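Local structure of indole-3-acetic acid-amido synthetase GH3.15 (Arabidopsis thaliana, 6E1Q) at residues 257-260 with 261-265; 304-307 with 308-311; 326-330 with 331-335; 565-568 with 569-572. The protein conjugates amino acids, chiefly glutamine, to the auxin precursor indole-3-butyric acid and to the herbicide 2,4-DB in an ATP-dependent amide-forming reaction. All coordinates share one frame; numbering follows the deposited sequence.

In the fold
Four local contacts are set at different depths of the fold. Interaction 3 is the buried one, a bulged hairpin carrying residues of the ATP and substrate sites, its backbone bonds supplemented by contacts of methionine, tyrosine and serine side chains. Interactions 1, 2 and 4 are partly buried. Interaction 2, about 21 Å from interaction 3 between centres, leads into helix 309-316, which precedes strand 321-327 of that hairpin; both contain a Met-aromatic pair. Interactions 1 and 4 lie away from the annotated sites, about 43 Å apart between centres. Both rely mainly on main-chain bonds, but interaction 1 forms a turn at the end region of helix 253-258, whereas interaction 4 is regular helix with a salt-bridged glutamate.

Interaction 1. Residues 257-260 with 261-265; sequences SGIG and KFLTA
Ile259 lays its CG1 branch against the base of Leu263, with CG1 of Ile259 3.9 Å from CB of Leu263. The same carbon meets the leucine tip, CG1 of Ile259 lying 4.0 Å from CD2 of Leu263, and the two aliphatic chains slant across one another instead of running alongside. Leu263 starts out toward residues 257-260, and its CG stands anti to the backbone N (chi1 -167°), a setting that brings CD2 onto the isoleucine branch.

Next to this hydrocarbon pair the main chain turns tightly. The carbonyl of Ile259 is gripped twice: Leu263 N reaches Ile259 O at 3.0 Å, nearly in line with the C=O bond, while Phe262 N approaches Ile259 O at 3.1 Å from above the carbonyl plane. One residue earlier, Lys261 N donates to Gly258 O over 3.2 Å. The chain then leaves through an inverse gamma turn centred on Leu263, where Thr264 N makes a weak bond to Phe262 O, and the Thr264 methyl CG2 sits 3.4 Å from Gly260 O.

On its apolar side, Ile259 rests on Leu203 and Cys204 of helix 194-207, and Leu263 on Leu207. The disulfide between Cys200 and Cys255 ties that helix to helix 253-258 as well. The chemistry is therefore divided: amide hydrogen bonds set the shape of the turn, and the buried isoleucine and leucine fasten its apolar side to the neighbouring helix, while Lys261 and Thr264 occupy exposed positions.

Interaction 2. Residues 304-307 with 308-311; sequences TMAQ and YIPL
Tyr308 packs back over the preceding turn from its first carbon outward. Its CB lies 3.8 Å from Met305 O, the carbonyl that also accepts a hydrogen bond from Tyr308 N at 3.1 Å. With CG beside the backbone N (chi1 -55°), the ring swings back along residues 304-307: CD2 of Tyr308 comes within 3.5 Å of Met305 O, and Met305 CA lies at the ring edge, in its plane. Farther out, CE2 of Tyr308 touches Met305 SD at 3.8 Å, an oblique Met-aromatic contact with the sulfur 63° off the ring normal. Gln307 CB lies over one face. At the tip, OH makes weak hydrogen bonds to Asp464 and Thr557.

Ile309 N bonds Ala306 O at 3.3 Å, and a water donates to Gln307 O and accepts from Leu311 N. The Ala306 side chain lies about 6 Å from that of the ATP-binding Thr302. This 3-10 turn packs N-terminal family residues against the C-terminal region: Gln307 bonds Thr449 and Lys452 of helix 441-452, and Gln307, Pro310 and Leu311 lie on strand 461-470, while Met305, Tyr308 and Leu311 touch helix 220-243.

Interaction 3. Residues 326-330 with 331-335; sequences YGSSE and CFMGV
The Tyr326 ring is met at a slant by Met333, whose CB lies 3.8 Å from CD2 of Tyr326. The sulfur continues the overlap as a Met-aromatic contact, Met333 SD standing 4.8 Å from the Tyr326 ring centroid and 51° off its normal. On the other side of the sheet, the Phe332 ring meets Gly327 CA at a slant, with CD1 of Phe332 4.0 Å from Tyr326 O; Gly327 has no side chain to stand in the way of this close approach.

Bent at chi3 (-78°), the Met333 chain brings CE to 3.6 Å from Ser328 OG and onto the tyrosine ring. That hydroxyl donates to Glu330 OE2 over 3.1 Å, and the other carboxylate oxygen, OE1, is bonded by Tyr404. The Tyr326 OH is held by Asp408. An alanine in place of Tyr326 would probably leave Asp408 without this hydroxyl partner and the Met333 side chain without the ring it packs on.

In the backbone, Tyr326 O accepts from both Met333 N, at 2.9 Å, and Gly334 N, at 2.8 Å, each donor in the carbonyl plane. Tyr326 N returns a bond to Gly334 O at 2.8 Å, and Ser328 N bonds Cys331 O nearer the turn. Two residues facing one make a classic beta bulge in the hairpin of strands 321-327 and 332-335. The hairpin serves two sites at once: residues 326-330 belong to the ATP site, and Phe332, a substrate-binding residue, touches a bound (2,4-dichlorophenoxy)acetic acid.

Interaction 4. Residues 565-568 with 569-572; sequences EALK and ILEA
Residues 565-571 make up nearly all of the short alpha helix 564-571, which leads into strand 574-579 of a four-stranded mixed sheet; Glu565, Ala566, Leu567 and Lys568 each offer a carbonyl to the residue four places on. Ile569 N bonds Glu565 O at 3.1 Å. Leu570 N follows, 2.9 Å from Ala566 O, and Glu571 N reaches Leu567 O at 2.8 Å.

Side chains lie back over the same oxygens. Ile569 holds CG1 anti to its carbonyl carbon (chi1 -72°), which puts this methylene 3.2 Å from Glu565 O, with CD1 beyond it over the same atom. Leu570 sends CG to within 3.6 Å of Ala566 O, and its CD1 approaches Leu567 CD2 only loosely. A glycine here in place of Ile569, with no side chain to lie over Glu565 O, would probably leave a gap beside Glu540, the residue of helix 537-547 that the isoleucine touches.

The helix packs on helix 537-547, on strand 461-470 and on Val561 of the preceding loop. Ala566 faces Leu541 and Phe544 of helix 537-547, while Leu567 and Leu570 lie against Arg468 and Thr466 of strand 461-470. Glu571 supplies the charged link, its OE2 forming salt bridges to Arg468 and to Lys531 of strand 529-533; two positive partners on one oxygen would be expected to keep this carboxylate ionised.

Ala572 N donates to Lys568 O at 3.2 Å, and the Ala572 methyl CB lies 3.9 Å from that same Lys568 O.

Interaction 1. Residues 257-260 with 261-265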
ATOM      1  N   SER A 257      18.191  -3.176  24.737  1.00 68.15           N
ATOM      2  CA  SER A 257      19.601  -3.358  24.408  1.00 73.72           C
ATOM      3  C   SER A 257      20.038  -2.436  23.274  1.00 75.37           C
ATOM      4  O   SER A 257      21.198  -2.012  23.238  1.00 83.47           O
ATOM      5  CB  SER A 257      19.878  -4.816  24.047  1.00 78.77           C
ATOM      6  OG  SER A 257      19.141  -5.203  22.902  1.00 86.79           O
ATOM      7  N   GLY A 258      19.131  -2.097  22.354  1.00 68.85           N
ATOM      8  CA  GLY A 258      19.526  -1.316  21.196  1.00 69.99           C
ATOM      9  C   GLY A 258      19.488   0.186  21.390  1.00 75.57           C
ATOM     10  O   GLY A 258      20.205   0.913  20.697  1.00 71.10           O
ATOM     11  N   ILE A 259      18.671   0.676  22.329  1.00 80.88           N
ATOM     12  CA  ILE A 259      18.345   2.103  22.378  1.00 74.58           C
ATOM     13  C   ILE A 259      19.567   2.961  22.695  1.00 74.73           C
ATOM     14  O   ILE A 259      19.627   4.135  22.299  1.00 65.94           O
ATOM     15  CB  ILE A 259      17.209   2.348  23.389  1.00 68.65           C
ATOM     16  CG1 ILE A 259      16.710   3.798  23.304  1.00 53.77           C
ATOM     17  CG2 ILE A 259      17.671   2.014  24.809  1.00 73.20           C
ATOM     18  CD1 ILE A 259      15.908   4.090  22.058  1.00 42.73           C
ATOM     19  N   GLY A 260      20.557   2.401  23.401  1.00 76.63           N
ATOM     20  CA  GLY A 260      21.741   3.157  23.781  1.00 72.38           C
ATOM     21  C   GLY A 260      22.492   3.755  22.610  1.00 68.16           C
ATOM     22  O   GLY A 260      23.263   4.700  22.798  1.00 68.18           O
ATOM     23  N   LYS A 261      22.264   3.240  21.400  1.00 66.14           N
ATOM     24  CA  LYS A 261      22.937   3.756  20.211  1.00 69.56           C
ATOM     25  C   LYS A 261      22.590   5.217  19.955  1.00 68.45           C
ATOM     26  O   LYS A 261      23.430   5.986  19.475  1.00 67.60           O
ATOM     27  CB  LYS A 261      22.555   2.903  19.002  1.00 70.24           C
ATOM     28  CG  LYS A 261      23.614   2.789  17.938  1.00 76.35           C
ATOM     29  CD  LYS A 261      23.149   1.846  16.843  1.00 80.36           C
ATOM     30  CE  LYS A 261      24.148   1.807  15.703  1.00 86.72           C
ATOM     31  NZ  LYS A 261      23.538   2.115  14.376  1.00 85.00           N
ATOM     32  N   PHE A 262      21.350   5.611  20.240  1.00 68.45           N
ATOM     33  CA  PHE A 262      20.884   6.970  19.989  1.00 61.26           C
ATOM     34  C   PHE A 262      20.584   7.750  21.257  1.00 52.04           C
ATOM     35  O   PHE A 262      20.798   8.963  21.287  1.00 52.40           O
ATOM     36  CB  PHE A 262      19.628   6.946  19.107  1.00 66.08           C
ATOM     37  CG  PHE A 262      19.814   6.218  17.806  1.00 70.42           C
ATOM     38  CD1 PHE A 262      20.546   6.790  16.777  1.00 77.31           C
ATOM     39  CD2 PHE A 262      19.257   4.964  17.608  1.00 67.95           C
ATOM     40  CE1 PHE A 262      20.719   6.125  15.567  1.00 77.15           C
ATOM     41  CE2 PHE A 262      19.428   4.295  16.405  1.00 70.10           C
ATOM     42  CZ  PHE A 262      20.158   4.878  15.383  1.00 70.85           C
ATOM     43  N   LEU A 263      20.088   7.077  22.295  1.00 45.08           N
ATOM     44  CA  LEU A 263      19.824   7.691  23.595  1.00 46.08           C
ATOM     45  C   LEU A 263      21.112   7.670  24.419  1.00 40.97           C
ATOM     46  O   LEU A 263      21.272   6.910  25.374  1.00 54.63           O
ATOM     47  CB  LEU A 263      18.694   6.954  24.301  1.00 39.47           C
ATOM     48  CG  LEU A 263      18.043   7.591  25.525  1.00 41.64           C
ATOM     49  CD1 LEU A 263      17.376   8.907  25.157  1.00 40.18           C
ATOM     50  CD2 LEU A 263      17.030   6.601  26.115  1.00 38.22           C
ATOM     51  N   THR A 264      22.051   8.527  24.019  1.00 45.58           N
ATOM     52  CA  THR A 264      23.420   8.409  24.510  1.00 47.27           C
ATOM     53  C   THR A 264      23.689   9.247  25.747  1.00 47.40           C
ATOM     54  O   THR A 264      24.590   8.916  26.526  1.00 53.82           O
ATOM     55  CB  THR A 264      24.415   8.789  23.403  1.00 57.81           C
ATOM     56  OG1 THR A 264      24.239  10.165  23.027  1.00 55.48           O
ATOM     57  CG2 THR A 264      24.196   7.903  22.172  1.00 53.84           C
ATOM     58  N   ALA A 265      22.928  10.313  25.963  1.00 47.03           N
ATOM     59  CA  ALA A 265      23.183  11.210  27.082  1.00 46.55           C
ATOM     60  C   ALA A 265      21.947  12.067  27.302  1.00 48.86           C
ATOM     61  O   ALA A 265      21.147  12.248  26.378  1.00 41.45           O
ATOM     62  CB  ALA A 265      24.415  12.090  26.814  1.00 42.59           C
TER

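Interaction 2. Residues 304-307 with 308-311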
ATOM      1  N   THR A 304      -7.167   3.155  -2.913  1.00 31.06           N
ATOM      2  CA  THR A 304      -7.846   3.439  -1.651  1.00 27.22           C
ATOM      3  C   THR A 304      -7.084   4.468  -0.826  1.00 29.90           C
ATOM      4  O   THR A 304      -7.697   5.265  -0.105  1.00 29.38           O
ATOM      5  CB  THR A 304      -8.043   2.145  -0.847  1.00 31.59           C
ATOM      6  OG1 THR A 304      -8.905   2.397   0.280  1.00 27.92           O
ATOM      7  CG2 THR A 304      -6.679   1.572  -0.367  1.00 23.88           C
ATOM      8  N   MET A 305      -5.754   4.515  -0.964  1.00 26.77           N
ATOM      9  CA  MET A 305      -4.969   5.427  -0.145  1.00 32.25           C
ATOM     10  C   MET A 305      -5.105   6.875  -0.590  1.00 34.72           C
ATOM     11  O   MET A 305      -4.748   7.778   0.177  1.00 27.43           O
ATOM     12  CB  MET A 305      -3.496   5.023  -0.153  1.00 26.99           C
ATOM     13  CG  MET A 305      -3.218   3.690   0.558  1.00 29.02           C
ATOM     14  SD  MET A 305      -3.866   3.746   2.264  1.00 32.33           S
ATOM     15  CE  MET A 305      -4.000   1.996   2.623  1.00 32.29           C
ATOM     16  N   ALA A 306      -5.594   7.117  -1.811  1.00 28.41           N
ATOM     17  CA  ALA A 306      -5.793   8.497  -2.258  1.00 32.64           C
ATOM     18  C   ALA A 306      -6.721   9.268  -1.335  1.00 36.40           C
ATOM     19  O   ALA A 306      -6.653  10.503  -1.293  1.00 36.74           O
ATOM     20  CB  ALA A 306      -6.345   8.529  -3.690  1.00 34.11           C
ATOM     21  N   GLN A 307      -7.575   8.565  -0.584  1.00 32.91           N
ATOM     22  CA  GLN A 307      -8.527   9.218   0.304  1.00 26.91           C
ATOM     23  C   GLN A 307      -7.840  10.017   1.406  1.00 34.24           C
ATOM     24  O   GLN A 307      -8.406  11.000   1.894  1.00 29.34           O
ATOM     25  CB  GLN A 307      -9.449   8.177   0.939  1.00 32.28           C
ATOM     26  CG  GLN A 307     -10.393   7.485  -0.054  1.00 40.97           C
ATOM     27  CD  GLN A 307     -11.446   8.431  -0.644  1.00 50.16           C
ATOM     28  OE1 GLN A 307     -12.012   9.286   0.059  1.00 46.68           O
ATOM     29  NE2 GLN A 307     -11.717   8.271  -1.937  1.00 40.99           N
ATOM     30  N   TYR A 308      -6.646   9.603   1.827  1.00 27.14           N
ATOM     31  CA  TYR A 308      -5.954  10.213   2.951  1.00 29.77           C
ATOM     32  C   TYR A 308      -5.059  11.369   2.539  1.00 31.09           C
ATOM     33  O   TYR A 308      -4.435  11.993   3.404  1.00 36.12           O
ATOM     34  CB  TYR A 308      -5.127   9.158   3.684  1.00 23.14           C
ATOM     35  CG  TYR A 308      -5.975   7.970   4.104  1.00 31.15           C
ATOM     36  CD1 TYR A 308      -6.770   8.025   5.243  1.00 23.08           C
ATOM     37  CD2 TYR A 308      -6.012   6.800   3.324  1.00 35.33           C
ATOM     38  CE1 TYR A 308      -7.578   6.933   5.607  1.00 32.75           C
ATOM     39  CE2 TYR A 308      -6.802   5.699   3.681  1.00 27.16           C
ATOM     40  CZ  TYR A 308      -7.584   5.770   4.814  1.00 32.48           C
ATOM     41  OH  TYR A 308      -8.369   4.686   5.157  1.00 28.71           O
ATOM     42  N   ILE A 309      -4.985  11.666   1.248  1.00 26.78           N
ATOM     43  CA  ILE A 309      -4.072  12.711   0.792  1.00 32.86           C
ATOM     44  C   ILE A 309      -4.380  14.068   1.443  1.00 35.85           C
ATOM     45  O   ILE A 309      -3.439  14.685   1.963  1.00 34.63           O
ATOM     46  CB  ILE A 309      -4.072  12.774  -0.753  1.00 31.40           C
ATOM     47  CG1 ILE A 309      -3.356  11.563  -1.340  1.00 31.10           C
ATOM     48  CG2 ILE A 309      -3.413  14.055  -1.247  1.00 31.53           C
ATOM     49  CD1 ILE A 309      -3.528  11.482  -2.866  1.00 35.50           C
ATOM     50  N   PRO A 310      -5.622  14.550   1.459  1.00 39.28           N
ATOM     51  CA  PRO A 310      -5.850  15.867   2.090  1.00 41.21           C
ATOM     52  C   PRO A 310      -5.409  15.923   3.539  1.00 38.87           C
ATOM     53  O   PRO A 310      -4.808  16.916   3.964  1.00 33.96           O
ATOM     54  CB  PRO A 310      -7.369  16.068   1.940  1.00 37.89           C
ATOM     55  CG  PRO A 310      -7.728  15.289   0.717  1.00 33.79           C
ATOM     56  CD  PRO A 310      -6.834  14.063   0.768  1.00 40.15           C
ATOM     57  N   LEU A 311      -5.671  14.873   4.312  1.00 35.71           N
ATOM     58  CA  LEU A 311      -5.282  14.898   5.714  1.00 33.71           C
ATOM     59  C   LEU A 311      -3.767  14.788   5.875  1.00 31.06           C
ATOM     60  O   LEU A 311      -3.170  15.488   6.705  1.00 28.73           O
ATOM     61  CB  LEU A 311      -5.989  13.780   6.471  1.00 33.50           C
ATOM     62  CG  LEU A 311      -5.672  13.767   7.964  1.00 36.66           C
ATOM     63  CD1 LEU A 311      -6.079  15.076   8.636  1.00 35.68           C
ATOM     64  CD2 LEU A 311      -6.344  12.568   8.619  1.00 39.35           C
TER
HETATM   65  O   HOH W   1      -8.024  13.056   3.738  1.00 36.73           O

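Interaction 3. Residues 326-330 with 331-335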
ATOM      1  N   TYR A 326       5.850   0.851  -7.861  1.00 31.80           N
ATOM      2  CA  TYR A 326       4.679   0.011  -8.094  1.00 37.38           C
ATOM      3  C   TYR A 326       5.160  -1.435  -8.124  1.00 40.21           C
ATOM      4  O   TYR A 326       5.910  -1.834  -9.028  1.00 31.12           O
ATOM      5  CB  TYR A 326       3.941   0.378  -9.384  1.00 30.59           C
ATOM      6  CG  TYR A 326       2.849  -0.621  -9.689  1.00 34.21           C
ATOM      7  CD1 TYR A 326       1.807  -0.829  -8.788  1.00 36.90           C
ATOM      8  CD2 TYR A 326       2.878  -1.380 -10.837  1.00 38.01           C
ATOM      9  CE1 TYR A 326       0.821  -1.765  -9.033  1.00 34.67           C
ATOM     10  CE2 TYR A 326       1.889  -2.317 -11.103  1.00 37.28           C
ATOM     11  CZ  TYR A 326       0.868  -2.510 -10.201  1.00 34.85           C
ATOM     12  OH  TYR A 326      -0.097  -3.454 -10.473  1.00 35.51           O
ATOM     13  N   GLY A 327       4.732  -2.212  -7.136  1.00 37.36           N
ATOM     14  CA  GLY A 327       5.190  -3.584  -6.997  1.00 49.85           C
ATOM     15  C   GLY A 327       4.271  -4.401  -6.113  1.00 48.97           C
ATOM     16  O   GLY A 327       3.288  -3.905  -5.560  1.00 45.26           O
ATOM     17  N   SER A 328       4.601  -5.682  -5.993  1.00 40.36           N
ATOM     18  CA  SER A 328       3.819  -6.612  -5.193  1.00 32.91           C
ATOM     19  C   SER A 328       4.764  -7.712  -4.761  1.00 39.52           C
ATOM     20  O   SER A 328       5.896  -7.794  -5.242  1.00 37.56           O
ATOM     21  CB  SER A 328       2.624  -7.182  -5.971  1.00 29.98           C
ATOM     22  OG  SER A 328       3.087  -7.961  -7.067  1.00 41.28           O
ATOM     23  N   SER A 329       4.297  -8.557  -3.833  1.00 33.10           N
ATOM     24  CA  SER A 329       5.100  -9.711  -3.441  1.00 38.67           C
ATOM     25  C   SER A 329       5.528 -10.497  -4.665  1.00 30.19           C
ATOM     26  O   SER A 329       6.669 -10.954  -4.745  1.00 31.64           O
ATOM     27  CB  SER A 329       4.322 -10.612  -2.476  1.00 36.16           C
ATOM     28  OG  SER A 329       4.116  -9.946  -1.244  1.00 46.59           O
ATOM     29  N   GLU A 330       4.625 -10.622  -5.646  1.00 28.47           N
ATOM     30  CA  GLU A 330       4.859 -11.455  -6.824  1.00 30.56           C
ATOM     31  C   GLU A 330       5.888 -10.844  -7.774  1.00 36.68           C
ATOM     32  O   GLU A 330       6.626 -11.574  -8.452  1.00 33.37           O
ATOM     33  CB  GLU A 330       3.533 -11.672  -7.561  1.00 30.74           C
ATOM     34  CG  GLU A 330       2.478 -12.482  -6.774  1.00 35.43           C
ATOM     35  CD  GLU A 330       1.450 -11.616  -6.057  1.00 40.01           C
ATOM     36  OE1 GLU A 330       0.323 -12.108  -5.804  1.00 40.84           O
ATOM     37  OE2 GLU A 330       1.773 -10.451  -5.747  1.00 36.51           O
ATOM     38  N   CYS A 331       5.944  -9.521  -7.860  1.00 31.26           N
ATOM     39  CA  CYS A 331       6.799  -8.895  -8.864  1.00 35.87           C
ATOM     40  C   CYS A 331       6.993  -7.421  -8.563  1.00 30.96           C
ATOM     41  O   CYS A 331       6.014  -6.709  -8.328  1.00 33.01           O
ATOM     42  CB  CYS A 331       6.190  -9.048 -10.266  1.00 27.29           C
ATOM     43  SG  CYS A 331       7.408  -8.857 -11.575  1.00 43.77           S
ATOM     44  N   PHE A 332       8.232  -6.945  -8.588  1.00 27.33           N
ATOM     45  CA  PHE A 332       8.458  -5.502  -8.644  1.00 29.72           C
ATOM     46  C   PHE A 332       8.253  -5.041 -10.079  1.00 40.69           C
ATOM     47  O   PHE A 332       8.866  -5.587 -11.000  1.00 44.24           O
ATOM     48  CB  PHE A 332       9.866  -5.133  -8.187  1.00 36.95           C
ATOM     49  CG  PHE A 332      10.087  -3.664  -8.104  1.00 59.63           C
ATOM     50  CD1 PHE A 332       9.352  -2.891  -7.220  1.00 64.62           C
ATOM     51  CD2 PHE A 332      11.004  -3.037  -8.928  1.00 77.54           C
ATOM     52  CE1 PHE A 332       9.541  -1.524  -7.148  1.00 69.33           C
ATOM     53  CE2 PHE A 332      11.196  -1.666  -8.853  1.00 78.10           C
ATOM     54  CZ  PHE A 332      10.467  -0.915  -7.962  1.00 73.76           C
ATOM     55  N   MET A 333       7.408  -4.036 -10.277  1.00 30.91           N
ATOM     56  CA  MET A 333       6.908  -3.822 -11.632  1.00 39.93           C
ATOM     57  C   MET A 333       7.239  -2.470 -12.238  1.00 40.17           C
ATOM     58  O   MET A 333       7.610  -2.417 -13.417  1.00 41.67           O
ATOM     59  CB  MET A 333       5.401  -4.036 -11.660  1.00 37.08           C
ATOM     60  CG  MET A 333       5.059  -5.506 -11.716  1.00 44.93           C
ATOM     61  SD  MET A 333       3.320  -5.863 -11.586  1.00 49.49           S
ATOM     62  CE  MET A 333       3.058  -5.677  -9.817  1.00 45.26           C
ATOM     63  N   GLY A 334       7.111  -1.371 -11.495  1.00 36.36           N
ATOM     64  CA  GLY A 334       7.274  -0.070 -12.116  1.00 38.48           C
ATOM     65  C   GLY A 334       7.811   0.957 -11.151  1.00 35.30           C
ATOM     66  O   GLY A 334       7.760   0.777  -9.931  1.00 29.62           O
ATOM     67  N   VAL A 335       8.315   2.056 -11.714  1.00 27.78           N
ATOM     68  CA  VAL A 335       8.746   3.189 -10.908  1.00 34.20           C
ATOM     69  C   VAL A 335       8.184   4.478 -11.488  1.00 35.46           C
ATOM     70  O   VAL A 335       7.808   4.559 -12.661  1.00 31.88           O
ATOM     71  CB  VAL A 335      10.283   3.292 -10.786  1.00 40.42           C
ATOM     72  CG1 VAL A 335      10.803   2.203  -9.862  1.00 41.03           C
ATOM     73  CG2 VAL A 335      10.943   3.238 -12.157  1.00 36.49           C
TER

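Interaction 4. Residues 565-568 with 569-572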
ATOM      1  N   GLU A 565     -19.075  -8.945  14.061  1.00 54.59           N
ATOM      2  CA  GLU A 565     -18.507  -8.235  15.205  1.00 63.76           C
ATOM      3  C   GLU A 565     -17.950  -6.875  14.792  1.00 62.16           C
ATOM      4  O   GLU A 565     -18.026  -5.913  15.562  1.00 63.32           O
ATOM      5  CB  GLU A 565     -17.432  -9.084  15.887  1.00 84.41           C
ATOM      6  CG  GLU A 565     -17.934 -10.260  16.734  1.00 93.77           C
ATOM      7  CD  GLU A 565     -17.212 -11.554  16.399  1.00 96.04           C
ATOM      8  OE1 GLU A 565     -17.313 -12.026  15.246  1.00 95.14           O
ATOM      9  OE2 GLU A 565     -16.519 -12.091  17.288  1.00101.51           O
ATOM     10  N   ALA A 566     -17.437  -6.749  13.572  1.00 48.76           N
ATOM     11  CA  ALA A 566     -17.017  -5.425  13.126  1.00 52.97           C
ATOM     12  C   ALA A 566     -18.225  -4.529  12.849  1.00 54.05           C
ATOM     13  O   ALA A 566     -18.212  -3.333  13.175  1.00 49.61           O
ATOM     14  CB  ALA A 566     -16.122  -5.557  11.899  1.00 50.50           C
ATOM     15  N   LEU A 567     -19.287  -5.098  12.266  1.00 53.79           N
ATOM     16  CA  LEU A 567     -20.507  -4.329  12.027  1.00 52.30           C
ATOM     17  C   LEU A 567     -21.094  -3.823  13.331  1.00 51.23           C
ATOM     18  O   LEU A 567     -21.532  -2.672  13.430  1.00 49.17           O
ATOM     19  CB  LEU A 567     -21.539  -5.184  11.301  1.00 60.10           C
ATOM     20  CG  LEU A 567     -21.206  -5.506   9.857  1.00 61.04           C
ATOM     21  CD1 LEU A 567     -22.347  -6.303   9.238  1.00 64.34           C
ATOM     22  CD2 LEU A 567     -20.940  -4.222   9.112  1.00 59.87           C
ATOM     23  N   LYS A 568     -21.133  -4.680  14.347  1.00 57.77           N
ATOM     24  CA  LYS A 568     -21.625  -4.243  15.646  1.00 70.67           C
ATOM     25  C   LYS A 568     -20.748  -3.134  16.221  1.00 66.21           C
ATOM     26  O   LYS A 568     -21.236  -2.248  16.929  1.00 92.64           O
ATOM     27  CB  LYS A 568     -21.711  -5.455  16.576  1.00 77.52           C
ATOM     28  CG  LYS A 568     -22.192  -5.155  17.982  1.00 79.39           C
ATOM     29  CD  LYS A 568     -22.375  -6.447  18.769  1.00 93.71           C
ATOM     30  CE  LYS A 568     -21.649  -6.432  20.107  1.00100.48           C
ATOM     31  NZ  LYS A 568     -21.653  -5.100  20.814  1.00103.93           N
ATOM     32  N   ILE A 569     -19.465  -3.136  15.886  1.00 58.36           N
ATOM     33  CA  ILE A 569     -18.582  -2.061  16.324  1.00 59.98           C
ATOM     34  C   ILE A 569     -18.911  -0.753  15.604  1.00 63.38           C
ATOM     35  O   ILE A 569     -18.932   0.321  16.215  1.00 64.78           O
ATOM     36  CB  ILE A 569     -17.114  -2.456  16.111  1.00 56.15           C
ATOM     37  CG1 ILE A 569     -16.694  -3.521  17.139  1.00 52.13           C
ATOM     38  CG2 ILE A 569     -16.226  -1.201  16.130  1.00 46.05           C
ATOM     39  CD1 ILE A 569     -15.197  -3.695  17.259  1.00 48.00           C
ATOM     40  N   LEU A 570     -19.101  -0.808  14.287  1.00 54.84           N
ATOM     41  CA  LEU A 570     -19.474   0.410  13.573  1.00 54.58           C
ATOM     42  C   LEU A 570     -20.847   0.901  14.007  1.00 60.79           C
ATOM     43  O   LEU A 570     -21.047   2.107  14.186  1.00 52.12           O
ATOM     44  CB  LEU A 570     -19.433   0.183  12.072  1.00 41.24           C
ATOM     45  CG  LEU A 570     -18.031  -0.143  11.567  1.00 40.80           C
ATOM     46  CD1 LEU A 570     -18.117  -0.993  10.331  1.00 46.96           C
ATOM     47  CD2 LEU A 570     -17.337   1.170  11.279  1.00 37.11           C
ATOM     48  N   GLU A 571     -21.786  -0.022  14.235  1.00 63.20           N
ATOM     49  CA  GLU A 571     -23.154   0.386  14.521  1.00 62.11           C
ATOM     50  C   GLU A 571     -23.261   1.100  15.864  1.00 62.52           C
ATOM     51  O   GLU A 571     -24.027   2.060  15.987  1.00 61.47           O
ATOM     52  CB  GLU A 571     -24.107  -0.817  14.441  1.00 68.12           C
ATOM     53  CG  GLU A 571     -24.711  -1.089  13.034  1.00 71.78           C
ATOM     54  CD  GLU A 571     -25.476   0.101  12.414  1.00 79.34           C
ATOM     55  OE1 GLU A 571     -25.684   1.130  13.091  1.00 84.11           O
ATOM     56  OE2 GLU A 571     -25.862   0.005  11.228  1.00 77.44           O
ATOM     57  N   ALA A 572     -22.483   0.706  16.871  1.00 62.06           N
ATOM     58  CA  ALA A 572     -22.665   1.453  18.111  1.00 73.07           C
ATOM     59  C   ALA A 572     -21.773   2.688  18.199  1.00 64.76           C
ATOM     60  O   ALA A 572     -21.826   3.401  19.204  1.00 71.13           O
ATOM     61  CB  ALA A 572     -22.472   0.544  19.336  1.00 75.70           C
TER